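Local atomic coordinates of condensin complex subunit 3 (Schizosaccharomyces pombe, PDB entry 5OQR), a protein that serves as a regulatory subunit of the condensin complex, which is required to convert interphase chromatin into mitotic-like condensed chromosomes. Residues Y599-F604 / P632-G637; D651-L656 / Q677-W682. All coordinates share one frame; numbering follows the deposited sequence.

Interaction 1 (Y599-F604 / P632-G637); sequences YRDELF and PVYAFG
Asp601 OD2 accepts a hydrogen bond from the Tyr634 hydroxyl, 2.5 Å between Asp601 OD2 and Tyr634 OH. The same carboxylate oxygen also bonds to His598 ND1, just before the segment. A third group, the side chain of Arg644, adds a long and weak ion pair. The phenol bond uses the anti lone pair of OD2, the one turned away from OD1. The oxygen sits at the edge of the tyrosine ring and in its plane, 3.4 Å from Tyr634 CZ. The carboxylate itself is turned, its plane 44° from that of the ring. Tyr634 swings CG opposite its own backbone N (chi1 -180°), which sends the ring out from helix 621-635 toward Asp601. Across the two segments the closest CA atoms, those of Asp601 and Tyr634, are 10.3 Å apart. Both residues are buried, and the carboxylate charge is probably eased by these donors. A phenylalanine in place of Tyr634, lacking the hydroxyl, would probably leave the buried Asp601 OD2 leaning on His598 and the weak Arg644 pair, and loosen the tie between the two helices. Leu594 touches both side chains, and Phe630 meets the tyrosine ring with planes at about 25°. The bond ties the first turn of helix 601-613 to the last turn of helix 621-635, a buried polar link between helices of the alpha-solenoid of this HEAT-repeat protein.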
# COMPACT_ATOMS: atom_id res chain seq x y z
N TYR A 599 -19.13 -5.06 -19.68
CA TYR A 599 -20.39 -5.73 -19.40
C TYR A 599 -21.33 -4.74 -18.72
O TYR A 599 -21.38 -4.64 -17.49
CB TYR A 599 -20.15 -6.97 -18.54
CG TYR A 599 -21.39 -7.74 -18.16
CD1 TYR A 599 -22.00 -8.59 -19.07
CD2 TYR A 599 -21.94 -7.64 -16.90
CE1 TYR A 599 -23.13 -9.31 -18.74
CE2 TYR A 599 -23.07 -8.35 -16.55
CZ TYR A 599 -23.66 -9.18 -17.48
OH TYR A 599 -24.79 -9.90 -17.14
N ARG A 600 -22.09 -4.01 -19.53
CA ARG A 600 -23.10 -3.08 -19.03
C ARG A 600 -22.49 -2.04 -18.10
O ARG A 600 -23.00 -1.77 -17.02
CB ARG A 600 -24.22 -3.85 -18.33
CG ARG A 600 -24.52 -5.21 -18.92
CD ARG A 600 -25.71 -5.86 -18.25
NE ARG A 600 -26.97 -5.27 -18.67
CZ ARG A 600 -28.15 -5.53 -18.11
NH1 ARG A 600 -29.24 -4.95 -18.58
NH2 ARG A 600 -28.24 -6.37 -17.09
N ASP A 601 -21.37 -1.45 -18.54
CA ASP A 601 -20.64 -0.51 -17.70
C ASP A 601 -21.58 0.53 -17.10
O ASP A 601 -21.60 0.74 -15.89
CB ASP A 601 -19.56 0.20 -18.52
CG ASP A 601 -18.75 -0.76 -19.36
OD1 ASP A 601 -19.33 -1.74 -19.87
OD2 ASP A 601 -17.53 -0.53 -19.52
N GLU A 602 -22.38 1.18 -17.95
CA GLU A 602 -23.28 2.23 -17.51
C GLU A 602 -24.12 1.77 -16.32
O GLU A 602 -24.32 2.52 -15.36
CB GLU A 602 -24.19 2.67 -18.66
CG GLU A 602 -23.51 2.78 -20.02
CD GLU A 602 -23.47 1.46 -20.78
OE1 GLU A 602 -24.33 0.59 -20.52
OE2 GLU A 602 -22.57 1.29 -21.63
N LEU A 603 -24.63 0.54 -16.38
CA LEU A 603 -25.55 0.07 -15.36
C LEU A 603 -24.84 -0.18 -14.03
O LEU A 603 -25.41 0.06 -12.96
CB LEU A 603 -26.25 -1.21 -15.85
CG LEU A 603 -27.34 -1.77 -14.94
CD1 LEU A 603 -28.55 -0.85 -14.91
CD2 LEU A 603 -27.73 -3.17 -15.38
N PHE A 604 -23.60 -0.67 -14.08
CA PHE A 604 -22.87 -1.00 -12.86
C PHE A 604 -22.00 0.14 -12.36
O PHE A 604 -21.71 0.22 -11.16
CB PHE A 604 -21.99 -2.23 -13.09
CG PHE A 604 -22.76 -3.52 -13.14
CD1 PHE A 604 -23.27 -4.08 -11.98
CD2 PHE A 604 -22.97 -4.17 -14.34
CE1 PHE A 604 -23.97 -5.27 -12.03
CE2 PHE A 604 -23.67 -5.35 -14.39
CZ PHE A 604 -24.18 -5.90 -13.23
N PRO A 632 -8.94 3.63 -11.16
CA PRO A 632 -7.88 4.23 -11.98
C PRO A 632 -7.58 3.45 -13.25
O PRO A 632 -7.36 4.05 -14.30
CB PRO A 632 -6.67 4.24 -11.02
CG PRO A 632 -7.25 4.14 -9.67
CD PRO A 632 -8.48 3.31 -9.80
N VAL A 633 -7.58 2.12 -13.17
CA VAL A 633 -7.29 1.30 -14.34
C VAL A 633 -8.38 1.48 -15.39
O VAL A 633 -8.10 1.63 -16.59
CB VAL A 633 -7.15 -0.18 -13.94
CG1 VAL A 633 -7.25 -1.11 -15.14
CG2 VAL A 633 -5.83 -0.40 -13.23
N TYR A 634 -9.64 1.46 -14.96
CA TYR A 634 -10.75 1.60 -15.89
C TYR A 634 -10.83 3.02 -16.43
O TYR A 634 -10.93 3.23 -17.65
CB TYR A 634 -12.05 1.20 -15.19
CG TYR A 634 -13.29 1.29 -16.03
CD1 TYR A 634 -14.12 2.41 -15.97
CD2 TYR A 634 -13.66 0.26 -16.88
CE1 TYR A 634 -15.26 2.50 -16.73
CE2 TYR A 634 -14.81 0.34 -17.64
CZ TYR A 634 -15.60 1.46 -17.56
OH TYR A 634 -16.75 1.54 -18.32
N ALA A 635 -10.78 4.01 -15.55
CA ALA A 635 -10.95 5.40 -15.97
C ALA A 635 -9.82 5.86 -16.87
O ALA A 635 -10.06 6.45 -17.93
CB ALA A 635 -11.05 6.31 -14.74
N PHE A 636 -8.58 5.60 -16.48
CA PHE A 636 -7.43 6.12 -17.20
C PHE A 636 -7.01 5.25 -18.37
O PHE A 636 -6.03 5.59 -19.05
CB PHE A 636 -6.25 6.29 -16.23
CG PHE A 636 -6.55 7.20 -15.08
CD1 PHE A 636 -7.32 8.34 -15.26
CD2 PHE A 636 -6.08 6.91 -13.81
CE1 PHE A 636 -7.60 9.18 -14.20
CE2 PHE A 636 -6.35 7.75 -12.74
CZ PHE A 636 -7.12 8.88 -12.94
N GLY A 637 -7.72 4.17 -18.65
CA GLY A 637 -7.35 3.29 -19.74
C GLY A 637 -7.85 3.77 -21.09
O GLY A 637 -7.17 3.60 -22.10

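Interaction 2 (D651-L656 / Q677-W682); sequences DALLSL and QQMLDW
Met679 meets Leu653 and Leu656 through its terminal methyl, CE. Met679 CE lies 3.7 Å from Leu653 CD1 and again 3.7 Å from Leu656 CD1. Both contacts are apolar. The two leucines meet the methyl group differently. Leu656 and Met679 point their ends at each other, tip to tip, whereas the side chain of Leu653 runs at a slant across that of Met679. Ala652 CB is the next neighbour, 4.6 Å from Met679 CE and beyond close contact. The methionine reaches this spot because its chain is extended past CG (chi2 -162°, chi3 -160°). Within 651-656 and 677-682 the closest CA atoms, of Leu653 and Met679, are 8.9 Å apart. Leu653 and Leu656 lie three residues apart, about one helical turn, and both turn a CD1 branch to the same methyl. All three residues are buried. Further out, Ile609 of helix 601-613 and Phe649 of helix 639-661 also touch Met679. Phe729 and Leu733 of helix 725-736 pack on Leu653. On another side of helix 639-661, Ser655 OG bonds back to Asp651 O at 3.1 Å. That carbonyl also takes the helical bond from Ser655 N, and the two donors reach it from opposite faces. The contact joins helix 639-661 to helix 669-682 through an apolar interior, as is usual between neighbouring helices in an alpha-solenoid.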
# COMPACT_ATOMS: atom_id res chain seq x y z
N ASP A 651 -25.64 11.71 -10.90
CA ASP A 651 -26.59 10.88 -10.19
C ASP A 651 -25.91 10.10 -9.07
O ASP A 651 -26.48 9.94 -7.98
CB ASP A 651 -27.28 9.92 -11.16
CG ASP A 651 -27.72 10.61 -12.43
OD1 ASP A 651 -28.88 11.07 -12.49
OD2 ASP A 651 -26.90 10.70 -13.38
N ALA A 652 -24.69 9.62 -9.31
CA ALA A 652 -23.94 8.95 -8.25
C ALA A 652 -23.64 9.90 -7.11
O ALA A 652 -23.79 9.55 -5.94
CB ALA A 652 -22.65 8.36 -8.82
N LEU A 653 -23.21 11.13 -7.43
CA LEU A 653 -22.84 12.08 -6.39
C LEU A 653 -24.06 12.55 -5.62
O LEU A 653 -23.98 12.76 -4.40
CB LEU A 653 -22.10 13.26 -7.02
CG LEU A 653 -21.35 14.18 -6.06
CD1 LEU A 653 -20.24 13.45 -5.33
CD2 LEU A 653 -20.78 15.36 -6.84
N LEU A 654 -25.19 12.74 -6.30
CA LEU A 654 -26.41 13.13 -5.60
C LEU A 654 -26.87 12.03 -4.65
O LEU A 654 -27.30 12.31 -3.52
CB LEU A 654 -27.51 13.46 -6.61
CG LEU A 654 -27.32 14.74 -7.43
CD1 LEU A 654 -28.46 14.89 -8.42
CD2 LEU A 654 -27.23 15.96 -6.53
N SER A 655 -26.81 10.77 -5.09
CA SER A 655 -27.18 9.67 -4.22
C SER A 655 -26.31 9.63 -2.98
O SER A 655 -26.79 9.33 -1.88
CB SER A 655 -27.09 8.35 -4.98
OG SER A 655 -28.12 8.24 -5.95
N LEU A 656 -25.02 9.94 -3.13
CA LEU A 656 -24.13 9.94 -1.97
C LEU A 656 -24.46 11.08 -1.02
O LEU A 656 -24.30 10.93 0.20
CB LEU A 656 -22.68 10.04 -2.44
CG LEU A 656 -22.11 8.76 -3.05
CD1 LEU A 656 -20.78 9.03 -3.73
CD2 LEU A 656 -21.95 7.68 -1.99
N GLN A 677 -13.84 15.43 -5.84
CA GLN A 677 -12.55 15.65 -6.47
C GLN A 677 -11.97 14.35 -7.02
O GLN A 677 -11.30 14.36 -8.05
CB GLN A 677 -11.58 16.29 -5.48
CG GLN A 677 -10.25 16.70 -6.08
CD GLN A 677 -10.41 17.61 -7.28
OE1 GLN A 677 -10.87 18.74 -7.16
NE2 GLN A 677 -10.04 17.11 -8.45
N GLN A 678 -12.23 13.23 -6.34
CA GLN A 678 -11.82 11.93 -6.87
C GLN A 678 -12.50 11.65 -8.20
O GLN A 678 -11.84 11.37 -9.21
CB GLN A 678 -12.14 10.83 -5.86
CG GLN A 678 -11.00 10.48 -4.93
CD GLN A 678 -10.07 9.44 -5.51
OE1 GLN A 678 -9.39 9.68 -6.51
NE2 GLN A 678 -10.04 8.26 -4.90
N MET A 679 -13.83 11.73 -8.23
CA MET A 679 -14.56 11.52 -9.48
C MET A 679 -14.10 12.48 -10.56
O MET A 679 -14.10 12.13 -11.74
CB MET A 679 -16.06 11.69 -9.25
CG MET A 679 -16.66 10.82 -8.15
SD MET A 679 -18.45 10.74 -8.35
CE MET A 679 -18.97 10.23 -6.72
N LEU A 680 -13.72 13.71 -10.19
CA LEU A 680 -13.25 14.67 -11.18
C LEU A 680 -11.89 14.27 -11.74
O LEU A 680 -11.64 14.45 -12.94
CB LEU A 680 -13.19 16.07 -10.57
CG LEU A 680 -14.52 16.79 -10.40
CD1 LEU A 680 -14.34 18.04 -9.56
CD2 LEU A 680 -15.12 17.14 -11.75
N ASP A 681 -11.01 13.74 -10.90
CA ASP A 681 -9.73 13.26 -11.39
C ASP A 681 -9.92 12.09 -12.35
O ASP A 681 -9.25 12.01 -13.39
CB ASP A 681 -8.84 12.85 -10.22
CG ASP A 681 -8.48 14.03 -9.33
OD1 ASP A 681 -7.53 13.91 -8.53
OD2 ASP A 681 -9.15 15.07 -9.44
N TRP A 682 -10.84 11.18 -12.02
CA TRP A 682 -11.11 10.04 -12.90
C TRP A 682 -11.54 10.49 -14.29
O TRP A 682 -11.25 9.82 -15.28
CB TRP A 682 -12.18 9.15 -12.29
CG TRP A 682 -11.76 8.45 -11.04
CD1 TRP A 682 -10.49 8.24 -10.60
CD2 TRP A 682 -12.63 7.86 -10.06
NE1 TRP A 682 -10.51 7.56 -9.41
CE2 TRP A 682 -11.81 7.32 -9.05
CE3 TRP A 682 -14.01 7.75 -9.93
CZ2 TRP A 682 -12.33 6.67 -7.94
CZ3 TRP A 682 -14.53 7.11 -8.83
CH2 TRP A 682 -13.69 6.57 -7.84

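Interaction 1 (599-604 with 632-637) lies wholly upstream of interaction 2 (651-656 with 677-682) in the sequence. Their centres are about 14 Å apart. Helix 621-635 of interaction 1 is followed directly by helix 639-661 of interaction 2. The contacts also touch. Phe636 CE1 packs 3.4 Å from Asp681 O, and Ala635 CB lies 3.6 Å from Trp682 O. Helix 601-613, which carries Asp601, takes part around both contacts, since its Lys606 is touched by Ala652 of helix 639-661. A polar link and an apolar one thus connect helices that pack side by side in the C-terminal part of a helical solenoid.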